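Local coordinates for protein FAD-binding oxidoreductase (Gulosibacter chungangensis, PDB 7PBG) that oxidises 4-ethylphenol with a covalently bound FAD, a dehydrogenation that probably yields 4-vinylphenol, at residues A[410-415]-A[436-441]; A[65-70]-A[225-230]. One frame throughout, in Å; residues are numbered along the deposited sequence.

In the fold
The two contacts lie on opposite sides of the chain's centre, 39 Å apart between their own centres and about 21 Å at their nearest atoms, so neither touches the other. In both, a helix is laid against a strand of an antiparallel sheet. Interaction 2 (65-70 with 225-230) is at the adenine end of the FAD: Gly226, Ile227 and Cys228 line the cofactor pocket, and the backbone of Cys228 hydrogen-bonds to the adenine. Interaction 1 (410-415 with 436-441) belongs to the C-terminal oxidase region, and its strand belongs to an eight-stranded antiparallel sheet, with the His440 side chain about 14 Å from FAD. Strand 393-402 of that sheet holds His395, the covalent FAD attachment residue.

Interaction 1 of 2, residues A[410-415]-A[436-441]; sequences AKQYED and REMHHI
Gln412 and His440 join helix 406-422 to strand 438-447 in an eight-stranded antiparallel sheet; both segments belong to the C-terminal FAD-linked oxidase family region. The two side chains run past each other in opposite directions, and the amide and imidazole planes stand nearly perpendicular, 84° apart. His440 ND1 donates to Gln412 OE1 at 2.9 Å with an N-H...O angle of 155°. The donor sits well above the carbonyl plane, whereas OE1 lies at the ring's edge, only slightly tilted from its plane. With CG of His440 trans to the backbone N (chi1 168°), the ring swings over to the helix. Its other nitrogen, NE2, is hydrogen-bonded to Tyr427 OH, while Phe431 stacks on the ring; two bonds and a stack therefore fix the rotation of this buried imidazole. Replacing His440 with a leucine would probably leave Gln412 OE1 and Tyr427 OH without this partner and the amide freer to turn. At the opposite end of that amide, Gln412 NE2 has Met438 CE only in loose contact at 4.3 Å and gives its hydrogen bond to a water at 2.9 Å, which then reaches the strand through a weak hydrogen bond, 3.4 Å long, to Met438 O.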
loop_
_atom_site.group_PDB
_atom_site.type_symbol
_atom_site.label_atom_id
_atom_site.label_comp_id
_atom_site.label_asym_id
_atom_site.label_seq_id
_atom_site.Cartn_x
_atom_site.Cartn_y
_atom_site.Cartn_z
ATOM N N ALA A 410 -25.376 -8.126 12.009
ATOM C CA ALA A 410 -26.794 -8.007 12.421
ATOM C C ALA A 410 -26.886 -7.288 13.755
ATOM O O ALA A 410 -27.806 -6.514 13.923
ATOM C CB ALA A 410 -27.453 -9.356 12.464
ATOM N N LYS A 411 -25.956 -7.524 14.670
ATOM C CA LYS A 411 -26.018 -6.855 15.990
ATOM C C LYS A 411 -25.738 -5.374 15.791
ATOM O O LYS A 411 -26.472 -4.543 16.382
ATOM C CB LYS A 411 -25.068 -7.447 17.037
ATOM N N GLN A 412 -24.716 -5.023 15.014
ATOM C CA GLN A 412 -24.437 -3.617 14.670
ATOM C C GLN A 412 -25.678 -2.981 14.056
ATOM O O GLN A 412 -26.048 -1.873 14.476
ATOM C CB GLN A 412 -23.291 -3.509 13.680
ATOM C CG GLN A 412 -21.952 -3.677 14.342
ATOM C CD GLN A 412 -20.915 -2.919 13.555
ATOM O OE1 GLN A 412 -20.827 -1.683 13.635
ATOM N NE2 GLN A 412 -20.154 -3.659 12.778
ATOM N N TYR A 413 -26.314 -3.644 13.094
ATOM C CA TYR A 413 -27.548 -3.112 12.469
ATOM C C TYR A 413 -28.617 -2.851 13.530
ATOM O O TYR A 413 -29.164 -1.736 13.568
ATOM C CB TYR A 413 -28.139 -4.062 11.429
ATOM C CG TYR A 413 -29.308 -3.497 10.663
ATOM C CD1 TYR A 413 -29.132 -2.384 9.876
ATOM C CD2 TYR A 413 -30.587 -4.041 10.711
ATOM C CE1 TYR A 413 -30.154 -1.835 9.109
ATOM C CE2 TYR A 413 -31.631 -3.485 9.959
ATOM C CZ TYR A 413 -31.410 -2.398 9.123
ATOM O OH TYR A 413 -32.371 -1.819 8.296
ATOM N N GLU A 414 -28.959 -3.870 14.325
ATOM C CA GLU A 414 -30.046 -3.765 15.345
ATOM C C GLU A 414 -29.698 -2.661 16.343
ATOM O O GLU A 414 -30.556 -1.858 16.642
ATOM C CB GLU A 414 -30.301 -5.110 16.036
ATOM C CG GLU A 414 -31.033 -6.087 15.119
ATOM C CD GLU A 414 -32.388 -5.604 14.599
ATOM O OE1 GLU A 414 -32.781 -5.998 13.453
ATOM O OE2 GLU A 414 -33.062 -4.837 15.336
ATOM N N ASP A 415 -28.473 -2.624 16.834
ATOM C CA ASP A 415 -28.047 -1.592 17.806
ATOM C C ASP A 415 -28.168 -0.207 17.161
ATOM O O ASP A 415 -28.551 0.745 17.866
ATOM C CB ASP A 415 -26.610 -1.812 18.277
ATOM C CG ASP A 415 -26.436 -2.989 19.243
ATOM O OD1 ASP A 415 -27.437 -3.521 19.713
ATOM O OD2 ASP A 415 -25.287 -3.352 19.510
ATOM N N ARG A 436 -10.866 -8.830 3.316
ATOM C CA ARG A 436 -10.845 -9.585 4.596
ATOM C C ARG A 436 -11.468 -8.781 5.724
ATOM O O ARG A 436 -11.602 -9.347 6.808
ATOM C CB ARG A 436 -9.412 -9.911 5.027
ATOM C CG ARG A 436 -8.665 -10.800 4.048
ATOM C CD ARG A 436 -7.166 -10.846 4.333
ATOM N NE ARG A 436 -6.562 -11.952 3.627
ATOM C CZ ARG A 436 -6.229 -11.981 2.352
ATOM N NH1 ARG A 436 -6.414 -10.941 1.568
ATOM N NH2 ARG A 436 -5.713 -13.084 1.838
ATOM N N GLU A 437 -11.921 -7.574 5.446
ATOM C CA GLU A 437 -12.425 -6.691 6.523
ATOM C C GLU A 437 -13.871 -6.380 6.233
ATOM O O GLU A 437 -14.256 -6.388 5.039
ATOM C CB GLU A 437 -11.537 -5.455 6.667
ATOM C CG GLU A 437 -11.853 -4.285 5.758
ATOM C CD GLU A 437 -11.607 -4.391 4.275
ATOM O OE1 GLU A 437 -11.367 -5.518 3.775
ATOM O OE2 GLU A 437 -11.778 -3.358 3.599
ATOM N N MET A 438 -14.618 -6.062 7.296
ATOM C CA MET A 438 -16.036 -5.673 7.141
ATOM C C MET A 438 -16.172 -4.212 7.562
ATOM O O MET A 438 -15.748 -3.819 8.641
ATOM C CB MET A 438 -16.975 -6.574 7.957
ATOM C CG MET A 438 -18.487 -6.323 7.674
ATOM S SD MET A 438 -19.448 -7.588 8.522
ATOM C CE MET A 438 -19.280 -7.021 10.219
ATOM N N HIS A 439 -16.793 -3.423 6.685
ATOM C CA HIS A 439 -17.280 -2.075 6.990
ATOM C C HIS A 439 -18.783 -2.068 7.250
ATOM O O HIS A 439 -19.570 -2.727 6.522
ATOM C CB HIS A 439 -16.977 -1.146 5.804
ATOM C CG HIS A 439 -15.554 -1.155 5.404
ATOM N ND1 HIS A 439 -14.658 -0.198 5.861
ATOM C CD2 HIS A 439 -14.854 -1.981 4.599
ATOM C CE1 HIS A 439 -13.468 -0.426 5.341
ATOM N NE2 HIS A 439 -13.569 -1.512 4.566
ATOM N N HIS A 440 -19.152 -1.305 8.255
ATOM C CA HIS A 440 -20.531 -0.866 8.531
ATOM C C HIS A 440 -20.580 0.607 8.198
ATOM O O HIS A 440 -19.906 1.393 8.869
ATOM C CB HIS A 440 -20.943 -1.199 9.955
ATOM C CG HIS A 440 -22.201 -0.541 10.376
ATOM N ND1 HIS A 440 -22.463 -0.284 11.693
ATOM C CD2 HIS A 440 -23.274 -0.122 9.665
ATOM C CE1 HIS A 440 -23.653 0.300 11.799
ATOM N NE2 HIS A 440 -24.180 0.387 10.553
ATOM N N ILE A 441 -21.290 0.989 7.151
ATOM C CA ILE A 441 -21.477 2.431 6.844
ATOM C C ILE A 441 -22.863 2.868 7.344
ATOM O O ILE A 441 -23.876 2.366 6.867
ATOM C CB ILE A 441 -21.341 2.705 5.344
ATOM C CG1 ILE A 441 -20.073 2.083 4.725
ATOM C CG2 ILE A 441 -21.456 4.192 5.133
ATOM C CD1 ILE A 441 -18.808 2.280 5.518
HETATM O O HOH W 1 -17.870 -3.004 11.166
#

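Interaction 2 of 2, residues A[65-70]-A[225-230]; sequences EDVQVI and FGICTR. With FAD (flavin-adenine dinucleotide), chain C.
Val67 lays its CG1 methyl over Ile227, against its two methyls, 3.8 Å from Ile227 CG2 and 4.0 Å from Ile227 CD1, so that one methyl is received between two. The side chains cross at a slant. The torsion of Val67 accounts for the division of labour: CG1 is trans to the backbone N (chi1 178°) and meets Ile227, whereas CG2, beside that N, faces the next inward residue of the strand, Thr229, whose CG2 is 4.3 Å away. The contact between helix 64-77 and strand 226-237 is thus apolar and small, with 111 Å² buried over both sides. Thr229 turns its CG2 methyl to Val67, and its OG1 is hydrogen-bonded to Glu183 of the adjoining strand 179-186 and weakly to Thr64 OG1; Val185 of that strand and Pro61 also touch Val67.

Cys228, between these two residues, points its side chain's first bond away from the helix, and its backbone reads the adenine of FAD. Cys228 N donates to FAD N1A at 3.0 Å (154°), and FAD N6A donates to Cys228 O at 2.8 Å (153°). Ile227 links the two neighbours, because the CG2 methyl that meets Val67 also lies 3.9 Å from FAD N1A. The paired bonds match the donor and acceptor pattern of the adenine edge, so base recognition rests here on main-chain atoms. A buried helix-on-sheet contact backing a strand that binds adenine through its backbone fits the PCMH-type FAD-binding domain.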
loop_
_atom_site.group_PDB
_atom_site.type_symbol
_atom_site.label_atom_id
_atom_site.label_comp_id
_atom_site.label_asym_id
_atom_site.label_seq_id
_atom_site.Cartn_x
_atom_site.Cartn_y
_atom_site.Cartn_z
ATOM N N GLU A 65 3.997 26.694 -7.239
ATOM C CA GLU A 65 4.786 27.842 -6.718
ATOM C C GLU A 65 3.899 28.710 -5.814
ATOM O O GLU A 65 4.388 29.202 -4.761
ATOM C CB GLU A 65 5.376 28.658 -7.865
ATOM C CG GLU A 65 6.305 29.752 -7.372
ATOM C CD GLU A 65 7.086 30.461 -8.472
ATOM O OE1 GLU A 65 6.937 30.079 -9.654
ATOM O OE2 GLU A 65 7.856 31.379 -8.140
ATOM N N ASP A 66 2.672 28.984 -6.241
ATOM C CA ASP A 66 1.716 29.796 -5.433
ATOM C C ASP A 66 1.555 29.096 -4.077
ATOM O O ASP A 66 1.629 29.733 -3.038
ATOM C CB ASP A 66 0.351 29.951 -6.082
ATOM C CG ASP A 66 0.295 30.981 -7.202
ATOM O OD1 ASP A 66 1.338 31.594 -7.514
ATOM O OD2 ASP A 66 -0.805 31.176 -7.731
ATOM N N VAL A 67 1.266 27.808 -4.086
ATOM C CA VAL A 67 1.160 27.038 -2.805
ATOM C C VAL A 67 2.418 27.248 -1.951
ATOM O O VAL A 67 2.300 27.509 -0.716
ATOM C CB VAL A 67 0.846 25.550 -3.053
ATOM C CG1 VAL A 67 0.808 24.796 -1.733
ATOM C CG2 VAL A 67 -0.466 25.397 -3.754
ATOM N N GLN A 68 3.615 27.139 -2.528
ATOM C CA GLN A 68 4.864 27.306 -1.739
ATOM C C GLN A 68 4.894 28.688 -1.073
ATOM O O GLN A 68 5.278 28.777 0.087
ATOM C CB GLN A 68 6.113 27.156 -2.594
ATOM C CG GLN A 68 6.181 25.814 -3.290
ATOM C CD GLN A 68 7.417 25.758 -4.146
ATOM O OE1 GLN A 68 7.340 26.007 -5.352
ATOM N NE2 GLN A 68 8.565 25.533 -3.507
ATOM N N VAL A 69 4.607 29.736 -1.830
ATOM C CA VAL A 69 4.729 31.122 -1.309
ATOM C C VAL A 69 3.665 31.323 -0.246
ATOM O O VAL A 69 3.979 31.969 0.772
ATOM C CB VAL A 69 4.693 32.222 -2.393
ATOM C CG1 VAL A 69 3.440 32.237 -3.200
ATOM C CG2 VAL A 69 4.929 33.613 -1.796
ATOM N N ILE A 70 2.453 30.796 -0.430
ATOM C CA ILE A 70 1.383 30.892 0.622
ATOM C C ILE A 70 1.853 30.206 1.916
ATOM O O ILE A 70 1.662 30.749 3.039
ATOM C CB ILE A 70 0.055 30.297 0.125
ATOM C CG1 ILE A 70 -0.554 31.158 -0.990
ATOM C CG2 ILE A 70 -0.937 30.063 1.259
ATOM C CD1 ILE A 70 -1.479 30.377 -1.912
ATOM N N PHE A 225 0.357 17.050 6.970
ATOM C CA PHE A 225 1.833 17.053 6.829
ATOM C C PHE A 225 2.277 17.725 5.527
ATOM O O PHE A 225 3.441 18.144 5.403
ATOM C CB PHE A 225 2.383 15.635 6.869
ATOM C CG PHE A 225 2.100 14.853 8.122
ATOM C CD1 PHE A 225 1.776 15.475 9.322
ATOM C CD2 PHE A 225 2.081 13.475 8.061
ATOM C CE1 PHE A 225 1.538 14.714 10.454
ATOM C CE2 PHE A 225 1.825 12.718 9.187
ATOM C CZ PHE A 225 1.563 13.349 10.374
ATOM N N GLY A 226 1.370 17.908 4.588
ATOM C CA GLY A 226 1.768 18.515 3.320
ATOM C C GLY A 226 0.572 18.867 2.497
ATOM O O GLY A 226 -0.540 18.467 2.846
ATOM N N ILE A 227 0.828 19.510 1.367
ATOM C CA ILE A 227 -0.208 19.912 0.378
ATOM C C ILE A 227 0.115 19.273 -0.977
ATOM O O ILE A 227 1.129 19.578 -1.586
ATOM C CB ILE A 227 -0.350 21.431 0.340
ATOM C CG1 ILE A 227 -0.602 21.998 1.735
ATOM C CG2 ILE A 227 -1.401 21.829 -0.688
ATOM C CD1 ILE A 227 -0.585 23.520 1.775
ATOM N N CYS A 228 -0.740 18.367 -1.446
ATOM C CA CYS A 228 -0.520 17.649 -2.700
ATOM C C CYS A 228 -0.938 18.536 -3.908
ATOM O O CYS A 228 -2.008 19.168 -3.867
ATOM C CB CYS A 228 -1.338 16.396 -2.724
ATOM S SG CYS A 228 -0.969 15.389 -4.178
ATOM N N THR A 229 -0.047 18.655 -4.885
ATOM C CA THR A 229 -0.286 19.485 -6.096
ATOM C C THR A 229 -0.390 18.600 -7.334
ATOM O O THR A 229 -0.746 19.107 -8.414
ATOM C CB THR A 229 0.818 20.533 -6.185
ATOM O OG1 THR A 229 2.071 19.843 -6.255
ATOM C CG2 THR A 229 0.786 21.456 -4.988
ATOM N N ARG A 230 -0.087 17.329 -7.221
ATOM C CA ARG A 230 -0.103 16.409 -8.401
ATOM C C ARG A 230 -0.143 14.996 -7.876
ATOM O O ARG A 230 0.563 14.697 -6.854
ATOM C CB ARG A 230 1.125 16.664 -9.289
ATOM C CG ARG A 230 1.025 15.926 -10.622
ATOM C CD ARG A 230 2.334 15.790 -11.365
ATOM N NE ARG A 230 2.840 17.098 -11.717
ATOM C CZ ARG A 230 3.578 17.385 -12.762
ATOM N NH1 ARG A 230 3.936 16.439 -13.617
ATOM N NH2 ARG A 230 3.918 18.646 -12.955
HETATM P PA FAD C . -11.550 17.096 -0.575
HETATM O O1A FAD C . -12.622 17.702 0.272
HETATM O O2A FAD C . -10.873 17.961 -1.609
HETATM O O5B FAD C . -10.440 16.535 0.382
HETATM C C5B FAD C . -10.760 15.793 1.550
HETATM C C4B FAD C . -9.644 16.001 2.544
HETATM O O4B FAD C . -8.394 15.450 2.036
HETATM C C3B FAD C . -9.298 17.462 2.873
HETATM O O3B FAD C . -10.180 17.997 3.856
HETATM C C2B FAD C . -7.818 17.367 3.279
HETATM O O2B FAD C . -7.730 16.936 4.624
HETATM C C1B FAD C . -7.303 16.317 2.300
HETATM N N9A FAD C . -6.829 16.843 1.047
HETATM C C8A FAD C . -7.524 16.876 -0.121
HETATM N N7A FAD C . -6.829 17.390 -1.093
HETATM C C5A FAD C . -5.638 17.771 -0.523
HETATM C C6A FAD C . -4.475 18.329 -1.064
HETATM N N6A FAD C . -4.370 18.705 -2.345
HETATM N N1A FAD C . -3.453 18.566 -0.210
HETATM C C2A FAD C . -3.581 18.182 1.086
HETATM N N3A FAD C . -4.616 17.616 1.693
HETATM C C4A FAD C . -5.626 17.437 0.817
HETATM N N1 FAD C . -16.696 8.791 0.007
HETATM C C2 FAD C . -16.080 7.746 -0.516
HETATM O O2 FAD C . -14.831 7.619 -0.426
HETATM N N3 FAD C . -16.746 6.825 -1.238
HETATM C C4 FAD C . -18.101 6.856 -1.401
HETATM O O4 FAD C . -18.655 6.018 -2.139
HETATM C C4X FAD C . -18.796 7.906 -0.831
HETATM N N5 FAD C . -20.095 7.925 -0.973
HETATM C C5X FAD C . -20.757 8.987 -0.406
HETATM C C6 FAD C . -22.149 9.045 -0.566
HETATM C C7 FAD C . -22.893 10.103 -0.081
HETATM C C7M FAD C . -24.392 10.126 -0.296
HETATM C C8 FAD C . -22.219 11.152 0.580
HETATM C C8M FAD C . -22.983 12.320 1.124
HETATM C C9 FAD C . -20.855 11.089 0.774
HETATM C C9A FAD C . -20.082 10.023 0.277
HETATM N N10 FAD C . -18.697 9.959 0.403
HETATM C C10 FAD C . -18.005 8.897 -0.162
HETATM C "C1'" FAD C . -17.912 11.051 1.034
HETATM C "C2'" FAD C . -17.466 12.135 0.040
HETATM O "O2'" FAD C . -18.554 12.490 -0.880
HETATM C "C3'" FAD C . -16.275 11.751 -0.863
HETATM O "O3'" FAD C . -15.289 11.087 -0.110
HETATM C "C4'" FAD C . -15.614 12.911 -1.618
HETATM O "O4'" FAD C . -14.940 12.417 -2.786
HETATM C "C5'" FAD C . -14.645 13.652 -0.736
HETATM O "O5'" FAD C . -14.560 15.040 -1.087
HETATM P P FAD C . -13.470 15.572 -2.125
HETATM O O1P FAD C . -13.933 16.899 -2.647
HETATM O O2P FAD C . -13.241 14.465 -3.103
HETATM O O3P FAD C . -12.149 15.764 -1.243
#